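Local coordinates for protein FAD-binding oxidoreductase (Gulosibacter chungangensis, PDB 7PBG) that oxidises 4-ethylphenol, probably dehydrogenating it to 4-vinylphenol, with the help of a covalently attached FAD cofactor, at residues F15-I26 with V69-I79; G78-G86 with G101-K109. One frame throughout, in Å; residues are numbered along the deposited sequence.

Interaction 1: residues F15-I26 with V69-I79; sequences FANAISEFSETI and VIVRIANKYGI
Glu21 OE2 is gripped by two groups of the facing helix: Lys76 NZ, 2.6 Å away in a salt bridge, and Tyr77 OH, whose hydrogen bond to it, at 2.4 Å, is so short that its length is best read with caution. OE2 receives the lysine on its syn lone pair, the extended lysine chain meeting the glutamate at about a right angle. The carboxylate stands at the edge of the phenol ring, the two planes 79° apart. Over one face of that ring lies Ala18 CB in a CH-pi contact, 3.9 Å from the centroid, with Lys76 CG over the opposite face. A phenylalanine in place of Tyr77 would probably leave Glu21 OE2 with Lys76 as its one mate here and the carboxylate freer to turn. Deeper in, the antiparallel helices meet with Ile73 as a knob in the hole formed by Ala18, Glu21, Phe22 and Thr25. Having CG1 anti to the carbonyl carbon (chi1 -66°), it meets Thr25 OG1 tip to tip through CD1, while CG2 presses on Phe22 CE1 at 3.4 Å. Two pairs are tighter than usual carbon contact: Ile26 CD1 to Val69 CG1, and Ile79 CD1 to Ala18 CB, each 3.3 Å. Thr25 OG1 bonds back to Glu21 O within its own helix. The interface grades from apolar packing to a charged, more exposed flank, where the nearby ammonium and hydroxyl would be expected to stabilise Glu21 as a carboxylate.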
loop_
_atom_site.group_PDB
_atom_site.type_symbol
_atom_site.label_atom_id
_atom_site.label_comp_id
_atom_site.label_asym_id
_atom_site.label_seq_id
_atom_site.Cartn_x
_atom_site.Cartn_y
_atom_site.Cartn_z
ATOM N N PHE A 15 39.344 -3.619 -11.363
ATOM C CA PHE A 15 38.404 -2.561 -11.822
ATOM C C PHE A 15 38.539 -2.348 -13.332
ATOM O O PHE A 15 37.505 -2.271 -14.059
ATOM C CB PHE A 15 38.638 -1.251 -11.071
ATOM C CG PHE A 15 37.510 -0.274 -11.239
ATOM C CD1 PHE A 15 36.339 -0.456 -10.522
ATOM C CD2 PHE A 15 37.564 0.743 -12.177
ATOM C CE1 PHE A 15 35.277 0.427 -10.668
ATOM C CE2 PHE A 15 36.494 1.623 -12.318
ATOM C CZ PHE A 15 35.355 1.441 -11.574
ATOM N N ALA A 16 39.768 -2.216 -13.841
ATOM C CA ALA A 16 39.992 -2.041 -15.296
ATOM C C ALA A 16 39.391 -3.248 -16.042
ATOM O O ALA A 16 38.915 -3.075 -17.191
ATOM C CB ALA A 16 41.468 -1.892 -15.614
ATOM N N ASN A 17 39.456 -4.436 -15.455
ATOM C CA ASN A 17 38.984 -5.671 -16.135
ATOM C C ASN A 17 37.455 -5.613 -16.214
ATOM O O ASN A 17 36.941 -5.888 -17.298
ATOM C CB ASN A 17 39.452 -6.965 -15.479
ATOM C CG ASN A 17 40.892 -7.302 -15.798
ATOM O OD1 ASN A 17 41.422 -6.903 -16.826
ATOM N ND2 ASN A 17 41.516 -8.040 -14.910
ATOM N N ALA A 18 36.799 -5.185 -15.135
ATOM C CA ALA A 18 35.328 -4.991 -15.079
ATOM C C ALA A 18 34.901 -3.912 -16.074
ATOM O O ALA A 18 33.920 -4.121 -16.834
ATOM C CB ALA A 18 34.909 -4.645 -13.679
ATOM N N ILE A 19 35.611 -2.782 -16.106
ATOM C CA ILE A 19 35.335 -1.659 -17.053
ATOM C C ILE A 19 35.445 -2.170 -18.496
ATOM O O ILE A 19 34.568 -1.833 -19.334
ATOM C CB ILE A 19 36.257 -0.439 -16.797
ATOM C CG1 ILE A 19 35.979 0.227 -15.448
ATOM C CG2 ILE A 19 36.181 0.569 -17.939
ATOM C CD1 ILE A 19 34.619 0.941 -15.334
ATOM N N SER A 20 36.458 -2.973 -18.801
ATOM C CA SER A 20 36.627 -3.569 -20.146
ATOM C C SER A 20 35.417 -4.476 -20.486
ATOM O O SER A 20 34.923 -4.403 -21.651
ATOM C CB SER A 20 37.957 -4.285 -20.225
ATOM O OG SER A 20 37.989 -5.080 -21.384
ATOM N N GLU A 21 34.870 -5.223 -19.519
ATOM C CA GLU A 21 33.684 -6.107 -19.738
ATOM C C GLU A 21 32.415 -5.249 -19.914
ATOM O O GLU A 21 31.649 -5.510 -20.855
ATOM C CB GLU A 21 33.533 -7.108 -18.593
ATOM C CG GLU A 21 34.633 -8.175 -18.584
ATOM C CD GLU A 21 34.269 -9.469 -17.873
ATOM O OE1 GLU A 21 33.109 -9.934 -18.022
ATOM O OE2 GLU A 21 35.164 -10.044 -17.232
ATOM N N PHE A 22 32.195 -4.233 -19.072
ATOM C CA PHE A 22 31.068 -3.277 -19.256
ATOM C C PHE A 22 31.162 -2.662 -20.651
ATOM O O PHE A 22 30.161 -2.640 -21.407
ATOM C CB PHE A 22 31.123 -2.177 -18.204
ATOM C CG PHE A 22 30.931 -2.613 -16.777
ATOM C CD1 PHE A 22 29.977 -3.536 -16.424
ATOM C CD2 PHE A 22 31.650 -2.010 -15.762
ATOM C CE1 PHE A 22 29.774 -3.869 -15.088
ATOM C CE2 PHE A 22 31.449 -2.341 -14.438
ATOM C CZ PHE A 22 30.512 -3.279 -14.111
ATOM N N SER A 23 32.340 -2.158 -21.026
ATOM C CA SER A 23 32.541 -1.518 -22.361
ATOM C C SER A 23 32.195 -2.515 -23.477
ATOM O O SER A 23 31.463 -2.126 -24.415
ATOM C CB SER A 23 33.947 -0.990 -22.510
ATOM O OG SER A 23 34.237 -0.104 -21.448
ATOM N N GLU A 24 32.731 -3.743 -23.421
ATOM C CA GLU A 24 32.557 -4.750 -24.499
ATOM C C GLU A 24 31.059 -5.052 -24.652
ATOM O O GLU A 24 30.600 -5.122 -25.810
ATOM C CB GLU A 24 33.370 -6.030 -24.261
ATOM N N THR A 25 30.309 -5.158 -23.542
ATOM C CA THR A 25 28.907 -5.659 -23.546
ATOM C C THR A 25 27.889 -4.532 -23.776
ATOM O O THR A 25 26.843 -4.818 -24.378
ATOM C CB THR A 25 28.627 -6.426 -22.248
ATOM O OG1 THR A 25 28.836 -5.578 -21.120
ATOM C CG2 THR A 25 29.487 -7.672 -22.104
ATOM N N ILE A 26 28.126 -3.348 -23.227
ATOM C CA ILE A 26 27.177 -2.185 -23.215
ATOM C C ILE A 26 27.570 -1.223 -24.340
ATOM O O ILE A 26 26.679 -0.586 -24.938
ATOM C CB ILE A 26 27.228 -1.498 -21.835
ATOM C CG1 ILE A 26 27.049 -2.536 -20.734
ATOM C CG2 ILE A 26 26.223 -0.362 -21.702
ATOM C CD1 ILE A 26 25.796 -3.359 -20.953
ATOM N N VAL A 69 23.225 -7.517 -17.688
ATOM C CA VAL A 69 24.630 -7.897 -17.991
ATOM C C VAL A 69 25.543 -7.092 -17.085
ATOM O O VAL A 69 26.534 -7.672 -16.600
ATOM C CB VAL A 69 25.022 -7.774 -19.480
ATOM C CG1 VAL A 69 24.881 -6.397 -20.032
ATOM C CG2 VAL A 69 26.446 -8.279 -19.734
ATOM N N ILE A 70 25.248 -5.816 -16.831
ATOM C CA ILE A 70 26.070 -4.992 -15.878
ATOM C C ILE A 70 26.044 -5.626 -14.477
ATOM O O ILE A 70 27.101 -5.722 -13.794
ATOM C CB ILE A 70 25.584 -3.533 -15.840
ATOM C CG1 ILE A 70 25.874 -2.819 -17.167
ATOM C CG2 ILE A 70 26.152 -2.763 -14.652
ATOM C CD1 ILE A 70 24.939 -1.648 -17.433
ATOM N N VAL A 71 24.875 -6.052 -14.030
ATOM C CA VAL A 71 24.743 -6.647 -12.670
ATOM C C VAL A 71 25.558 -7.953 -12.592
ATOM O O VAL A 71 26.185 -8.212 -11.538
ATOM C CB VAL A 71 23.261 -6.866 -12.355
ATOM C CG1 VAL A 71 23.121 -7.739 -11.114
ATOM C CG2 VAL A 71 22.563 -5.532 -12.142
ATOM N N ARG A 72 25.512 -8.768 -13.643
ATOM C CA ARG A 72 26.235 -10.063 -13.667
ATOM C C ARG A 72 27.726 -9.777 -13.553
ATOM O O ARG A 72 28.395 -10.443 -12.742
ATOM C CB ARG A 72 25.906 -10.859 -14.920
ATOM C CG ARG A 72 24.489 -11.406 -14.903
ATOM C CD ARG A 72 24.120 -11.955 -16.261
ATOM N NE ARG A 72 22.707 -12.295 -16.291
ATOM C CZ ARG A 72 21.905 -12.127 -17.333
ATOM N NH1 ARG A 72 22.336 -11.561 -18.446
ATOM N NH2 ARG A 72 20.641 -12.482 -17.227
ATOM N N ILE A 73 28.218 -8.850 -14.371
ATOM C CA ILE A 73 29.652 -8.447 -14.339
ATOM C C ILE A 73 29.974 -7.941 -12.934
ATOM O O ILE A 73 31.054 -8.263 -12.405
ATOM C CB ILE A 73 29.988 -7.426 -15.440
ATOM C CG1 ILE A 73 29.858 -8.060 -16.822
ATOM C CG2 ILE A 73 31.372 -6.827 -15.222
ATOM C CD1 ILE A 73 29.710 -7.062 -17.943
ATOM N N ALA A 74 29.138 -7.090 -12.352
ATOM C CA ALA A 74 29.394 -6.534 -11.001
ATOM C C ALA A 74 29.552 -7.654 -9.976
ATOM O O ALA A 74 30.446 -7.581 -9.122
ATOM C CB ALA A 74 28.292 -5.570 -10.604
ATOM N N ASN A 75 28.721 -8.688 -10.069
ATOM C CA ASN A 75 28.802 -9.858 -9.158
ATOM C C ASN A 75 30.147 -10.575 -9.365
ATOM O O ASN A 75 30.763 -10.926 -8.380
ATOM C CB ASN A 75 27.641 -10.833 -9.401
ATOM C CG ASN A 75 26.401 -10.460 -8.613
ATOM O OD1 ASN A 75 26.276 -10.782 -7.419
ATOM N ND2 ASN A 75 25.477 -9.782 -9.271
ATOM N N LYS A 76 30.573 -10.752 -10.608
ATOM C CA LYS A 76 31.813 -11.528 -10.895
ATOM C C LYS A 76 32.991 -10.787 -10.237
ATOM O O LYS A 76 33.838 -11.440 -9.618
ATOM C CB LYS A 76 31.999 -11.708 -12.400
ATOM C CG LYS A 76 33.291 -12.397 -12.819
ATOM C CD LYS A 76 33.396 -12.542 -14.317
ATOM C CE LYS A 76 34.828 -12.636 -14.800
ATOM N NZ LYS A 76 34.891 -12.468 -16.269
ATOM N N TYR A 77 33.005 -9.455 -10.281
ATOM C CA TYR A 77 34.172 -8.668 -9.785
ATOM C C TYR A 77 33.977 -8.176 -8.357
ATOM O O TYR A 77 34.915 -7.589 -7.861
ATOM C CB TYR A 77 34.440 -7.488 -10.712
ATOM C CG TYR A 77 35.048 -7.935 -12.004
ATOM C CD1 TYR A 77 36.403 -8.214 -12.073
ATOM C CD2 TYR A 77 34.292 -8.124 -13.140
ATOM C CE1 TYR A 77 36.984 -8.698 -13.234
ATOM C CE2 TYR A 77 34.852 -8.614 -14.309
ATOM C CZ TYR A 77 36.212 -8.875 -14.367
ATOM O OH TYR A 77 36.765 -9.327 -15.538
ATOM N N GLY A 78 32.780 -8.286 -7.775
ATOM C CA GLY A 78 32.520 -7.757 -6.416
ATOM C C GLY A 78 32.529 -6.235 -6.379
ATOM O O GLY A 78 32.974 -5.664 -5.387
ATOM N N ILE A 79 32.043 -5.602 -7.445
ATOM C CA ILE A 79 31.999 -4.128 -7.583
ATOM C C ILE A 79 30.613 -3.635 -7.214
ATOM O O ILE A 79 29.650 -4.092 -7.826
ATOM C CB ILE A 79 32.439 -3.717 -8.996
ATOM C CG1 ILE A 79 33.945 -3.988 -9.173
ATOM C CG2 ILE A 79 32.046 -2.275 -9.245
ATOM C CD1 ILE A 79 34.435 -3.761 -10.575
#

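Interaction 2: residues G78-G86 with G101-K109. With FAD (flavin-adenine dinucleotide), chain C.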
loop_
_atom_site.group_PDB
_atom_site.type_symbol
_atom_site.label_atom_id
_atom_site.label_comp_id
_atom_site.label_asym_id
_atom_site.label_seq_id
_atom_site.Cartn_x
_atom_site.Cartn_y
_atom_site.Cartn_z
ATOM N N GLY A 78 32.780 -8.286 -7.775
ATOM C CA GLY A 78 32.520 -7.757 -6.416
ATOM C C GLY A 78 32.529 -6.235 -6.379
ATOM O O GLY A 78 32.974 -5.664 -5.387
ATOM N N ILE A 79 32.043 -5.602 -7.445
ATOM C CA ILE A 79 31.999 -4.128 -7.583
ATOM C C ILE A 79 30.613 -3.635 -7.214
ATOM O O ILE A 79 29.650 -4.092 -7.826
ATOM C CB ILE A 79 32.439 -3.717 -8.996
ATOM C CG1 ILE A 79 33.945 -3.988 -9.173
ATOM C CG2 ILE A 79 32.046 -2.275 -9.245
ATOM C CD1 ILE A 79 34.435 -3.761 -10.575
ATOM N N PRO A 80 30.499 -2.762 -6.184
ATOM C CA PRO A 80 29.215 -2.174 -5.804
ATOM C C PRO A 80 28.657 -1.235 -6.879
ATOM O O PRO A 80 29.423 -0.564 -7.623
ATOM C CB PRO A 80 29.501 -1.476 -4.481
ATOM C CG PRO A 80 30.966 -1.141 -4.544
ATOM C CD PRO A 80 31.600 -2.269 -5.330
ATOM N N LEU A 81 27.320 -1.274 -7.000
ATOM C CA LEU A 81 26.546 -0.501 -8.001
ATOM C C LEU A 81 25.586 0.411 -7.233
ATOM O O LEU A 81 25.048 0.009 -6.185
ATOM C CB LEU A 81 25.724 -1.449 -8.887
ATOM C CG LEU A 81 26.480 -2.471 -9.729
ATOM C CD1 LEU A 81 25.503 -3.312 -10.536
ATOM C CD2 LEU A 81 27.488 -1.776 -10.645
ATOM N N HIS A 82 25.311 1.573 -7.790
ATOM C CA HIS A 82 24.203 2.455 -7.327
ATOM C C HIS A 82 23.456 2.827 -8.573
ATOM O O HIS A 82 24.065 3.476 -9.489
ATOM C CB HIS A 82 24.715 3.658 -6.529
ATOM C CG HIS A 82 23.642 4.638 -6.183
ATOM N ND1 HIS A 82 22.383 4.217 -5.701
ATOM C CD2 HIS A 82 23.635 5.988 -6.214
ATOM C CE1 HIS A 82 21.666 5.284 -5.440
ATOM N NE2 HIS A 82 22.408 6.406 -5.779
ATOM N N ALA A 83 22.212 2.369 -8.648
ATOM C CA ALA A 83 21.316 2.609 -9.782
ATOM C C ALA A 83 20.274 3.657 -9.379
ATOM O O ALA A 83 19.703 3.609 -8.265
ATOM C CB ALA A 83 20.667 1.320 -10.170
ATOM N N PHE A 84 19.987 4.553 -10.289
ATOM C CA PHE A 84 18.968 5.592 -10.050
ATOM C C PHE A 84 18.383 5.953 -11.393
ATOM O O PHE A 84 18.927 5.602 -12.443
ATOM C CB PHE A 84 19.597 6.808 -9.352
ATOM C CG PHE A 84 20.891 7.305 -9.941
ATOM C CD1 PHE A 84 20.932 8.147 -11.056
ATOM C CD2 PHE A 84 22.093 6.864 -9.421
ATOM C CE1 PHE A 84 22.143 8.546 -11.597
ATOM C CE2 PHE A 84 23.297 7.262 -9.976
ATOM C CZ PHE A 84 23.325 8.106 -11.052
ATOM N N SER A 85 17.260 6.629 -11.318
ATOM C CA SER A 85 16.467 7.015 -12.492
ATOM C C SER A 85 16.950 8.342 -13.056
ATOM O O SER A 85 17.418 8.352 -14.216
ATOM C CB SER A 85 15.023 7.001 -12.126
ATOM O OG SER A 85 14.632 5.694 -11.806
ATOM N N GLY A 86 16.698 9.436 -12.338
ATOM C CA GLY A 86 17.120 10.786 -12.713
ATOM C C GLY A 86 18.385 11.193 -11.984
ATOM O O GLY A 86 19.156 12.007 -12.551
ATOM N N GLY A 101 33.759 4.879 -4.679
ATOM C CA GLY A 101 34.231 3.934 -5.705
ATOM C C GLY A 101 33.095 3.109 -6.290
ATOM O O GLY A 101 33.352 2.338 -7.221
ATOM N N THR A 102 31.842 3.388 -5.886
ATOM C CA THR A 102 30.673 2.678 -6.445
ATOM C C THR A 102 30.584 3.046 -7.916
ATOM O O THR A 102 30.849 4.205 -8.237
ATOM C CB THR A 102 29.428 2.968 -5.626
ATOM O OG1 THR A 102 29.684 2.421 -4.326
ATOM C CG2 THR A 102 28.152 2.374 -6.223
ATOM N N VAL A 103 30.245 2.076 -8.756
ATOM C CA VAL A 103 29.936 2.334 -10.183
ATOM C C VAL A 103 28.478 2.804 -10.227
ATOM O O VAL A 103 27.611 2.058 -9.725
ATOM C CB VAL A 103 30.189 1.089 -11.034
ATOM C CG1 VAL A 103 29.627 1.234 -12.422
ATOM C CG2 VAL A 103 31.679 0.744 -11.085
ATOM N N LEU A 104 28.206 3.939 -10.848
ATOM C CA LEU A 104 26.827 4.496 -10.900
ATOM C C LEU A 104 26.139 4.034 -12.181
ATOM O O LEU A 104 26.811 4.014 -13.285
ATOM C CB LEU A 104 26.925 6.004 -10.826
ATOM C CG LEU A 104 27.851 6.543 -9.728
ATOM C CD1 LEU A 104 27.757 8.050 -9.687
ATOM C CD2 LEU A 104 27.494 5.970 -8.375
ATOM N N LEU A 105 24.862 3.649 -12.062
ATOM C CA LEU A 105 24.031 3.335 -13.244
ATOM C C LEU A 105 23.006 4.457 -13.358
ATOM O O LEU A 105 22.076 4.445 -12.607
ATOM C CB LEU A 105 23.324 1.982 -13.107
ATOM C CG LEU A 105 24.163 0.747 -13.393
ATOM C CD1 LEU A 105 25.497 0.762 -12.675
ATOM C CD2 LEU A 105 23.373 -0.526 -13.108
ATOM N N HIS A 106 23.167 5.364 -14.318
ATOM C CA HIS A 106 22.132 6.378 -14.601
ATOM C C HIS A 106 21.192 5.815 -15.674
ATOM O O HIS A 106 21.434 6.024 -16.863
ATOM C CB HIS A 106 22.793 7.694 -14.951
ATOM C CG HIS A 106 21.815 8.767 -15.240
ATOM N ND1 HIS A 106 22.153 9.876 -15.927
ATOM C CD2 HIS A 106 20.497 8.828 -15.009
ATOM C CE1 HIS A 106 21.073 10.630 -16.089
ATOM N NE2 HIS A 106 20.051 10.016 -15.521
ATOM N N LEU A 107 20.131 5.160 -15.227
ATOM C CA LEU A 107 19.174 4.480 -16.105
ATOM C C LEU A 107 18.458 5.489 -16.987
ATOM O O LEU A 107 18.162 5.144 -18.117
ATOM C CB LEU A 107 18.187 3.644 -15.287
ATOM C CG LEU A 107 18.650 2.203 -15.060
ATOM C CD1 LEU A 107 19.724 2.121 -14.017
ATOM C CD2 LEU A 107 17.479 1.293 -14.743
ATOM N N GLY A 108 18.128 6.659 -16.431
ATOM C CA GLY A 108 17.207 7.578 -17.093
ATOM C C GLY A 108 17.852 8.269 -18.290
ATOM O O GLY A 108 17.109 8.842 -19.083
ATOM N N LYS A 109 19.173 8.267 -18.422
ATOM C CA LYS A 109 19.847 8.953 -19.557
ATOM C C LYS A 109 19.247 8.398 -20.860
ATOM O O LYS A 109 18.875 9.220 -21.738
ATOM C CB LYS A 109 21.367 8.752 -19.451
ATOM C CG LYS A 109 22.196 9.297 -20.618
ATOM C CD LYS A 109 22.970 10.544 -20.379
ATOM C CE LYS A 109 23.426 11.200 -21.673
ATOM N NZ LYS A 109 24.776 10.744 -22.069
HETATM P PA FAD C . 16.426 9.411 -8.223
HETATM O O1A FAD C . 17.574 10.220 -7.711
HETATM O O2A FAD C . 16.503 8.856 -9.624
HETATM O O5B FAD C . 16.210 8.206 -7.242
HETATM C C5B FAD C . 16.232 8.373 -5.832
HETATM C C4B FAD C . 16.682 7.067 -5.224
HETATM O O4B FAD C . 15.714 6.012 -5.498
HETATM C C3B FAD C . 18.008 6.498 -5.753
HETATM O O3B FAD C . 19.127 7.103 -5.109
HETATM C C2B FAD C . 17.836 4.989 -5.521
HETATM O O2B FAD C . 18.127 4.687 -4.170
HETATM C C1B FAD C . 16.358 4.799 -5.851
HETATM N N9A FAD C . 16.081 4.524 -7.236
HETATM C C8A FAD C . 15.664 5.427 -8.163
HETATM N N7A FAD C . 15.472 4.882 -9.328
HETATM C C5A FAD C . 15.841 3.566 -9.178
HETATM C C6A FAD C . 15.809 2.477 -10.054
HETATM N N6A FAD C . 15.463 2.584 -11.343
HETATM N N1A FAD C . 16.231 1.287 -9.569
HETATM C C2A FAD C . 16.581 1.200 -8.260
HETATM N N3A FAD C . 16.613 2.153 -7.338
HETATM C C4A FAD C . 16.227 3.329 -7.873
HETATM N N1 FAD C . 10.745 15.255 -2.805
HETATM C C2 FAD C . 9.479 14.877 -2.763
HETATM O O2 FAD C . 9.168 13.658 -2.756
HETATM N N3 FAD C . 8.475 15.773 -2.815
HETATM C C4 FAD C . 8.691 17.121 -2.821
HETATM O O4 FAD C . 7.726 17.901 -2.942
HETATM C C4X FAD C . 9.999 17.566 -2.817
HETATM N N5 FAD C . 10.204 18.856 -2.806
HETATM C C5X FAD C . 11.514 19.269 -2.815
HETATM C C6 FAD C . 11.761 20.649 -2.829
HETATM C C7 FAD C . 13.043 21.158 -2.896
HETATM C C7M FAD C . 13.255 22.657 -2.926
HETATM C C8 FAD C . 14.123 20.252 -2.962
HETATM C C8M FAD C . 15.533 20.756 -3.035
HETATM C C9 FAD C . 13.895 18.892 -2.914
HETATM C C9A FAD C . 12.594 18.359 -2.856
HETATM N N10 FAD C . 12.326 16.993 -2.867
HETATM C C10 FAD C . 11.011 16.551 -2.860
HETATM C "C1'" FAD C . 13.406 15.980 -2.995
HETATM C "C2'" FAD C . 13.733 15.617 -4.452
HETATM O "O2'" FAD C . 13.790 16.817 -5.296
HETATM C "C3'" FAD C . 12.720 14.679 -5.141
HETATM O "O3'" FAD C . 12.341 13.647 -4.264
HETATM C "C4'" FAD C . 13.189 14.051 -6.460
HETATM O "O4'" FAD C . 12.054 13.681 -7.259
HETATM C "C5'" FAD C . 14.061 12.850 -6.211
HETATM O "O5'" FAD C . 15.038 12.677 -7.247
HETATM P P FAD C . 14.750 11.759 -8.520
HETATM O O1P FAD C . 15.699 12.161 -9.609
HETATM O O2P FAD C . 13.282 11.855 -8.788
HETATM O O3P FAD C . 15.089 10.278 -8.021
#
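Phe84 and His106 point to the same side of the sheet with ring planes only 26° apart, yet they are slid so far past each other, 5.5 Å between centroids, that they barely overlap. The closest touch is Phe84 CE1 on His106 CB, 3.5 Å. With CG between its own backbone N and carbonyl carbon, the crowded position (chi1 47°), the phenyl ring folds back over strand 103-106 and sets one face on Leu105 O, 3.9 Å below its centre. Its CD2 lies over a face of the His82 imidazole, which in turn presents an edge to the cofactor's ribose, CE1 being 3.1 Å from FAD O3B. His106 ND1 is bonded to Tyr41 OH. The strands are parallel neighbours in the small four-stranded sheet of the FAD-binding domain, and helix 64-77 makes the beta-alpha-beta crossover from strand 57-59 to strand 81-84. Val103, His82, Leu105, Phe84 and Leu107 donate the backbone hydrogen bonds of the ladder in turn. On the other face Leu81 CD2 meets Leu105 CD1 obliquely at 3.8 Å, and Ala83 CB sits against Leu105 CB. Past the strand the chain turns to the nucleotide: Ser85 OG bonds the adenine at FAD N7A (2.7 Å), and Gly86 N bonds the phosphate oxygen FAD O2A (2.8 Å).

In the fold
The two contacts adjoin, and the chain passes from one to the other through Gly78 and Ile79, where helix 64-77 ends in a Schellman motif. Interaction 1 is partly buried and lies farther from the centre of the chain; it joins two helices mainly by side chains, one flank polar and the other apolar. Interaction 2 is almost wholly buried and rests on a backbone ladder, with Ser85 and His82 meeting the cofactor. The helix pair backs the sheet directly: Ala74 and Val71 pack on Leu81, Phe15 on Val103, and Ile70 on Leu105. Helix 64-77 thus meets strand 81-84 near its start, while FAD is met by His82 and, just past the strand, by Ser85 and Gly86.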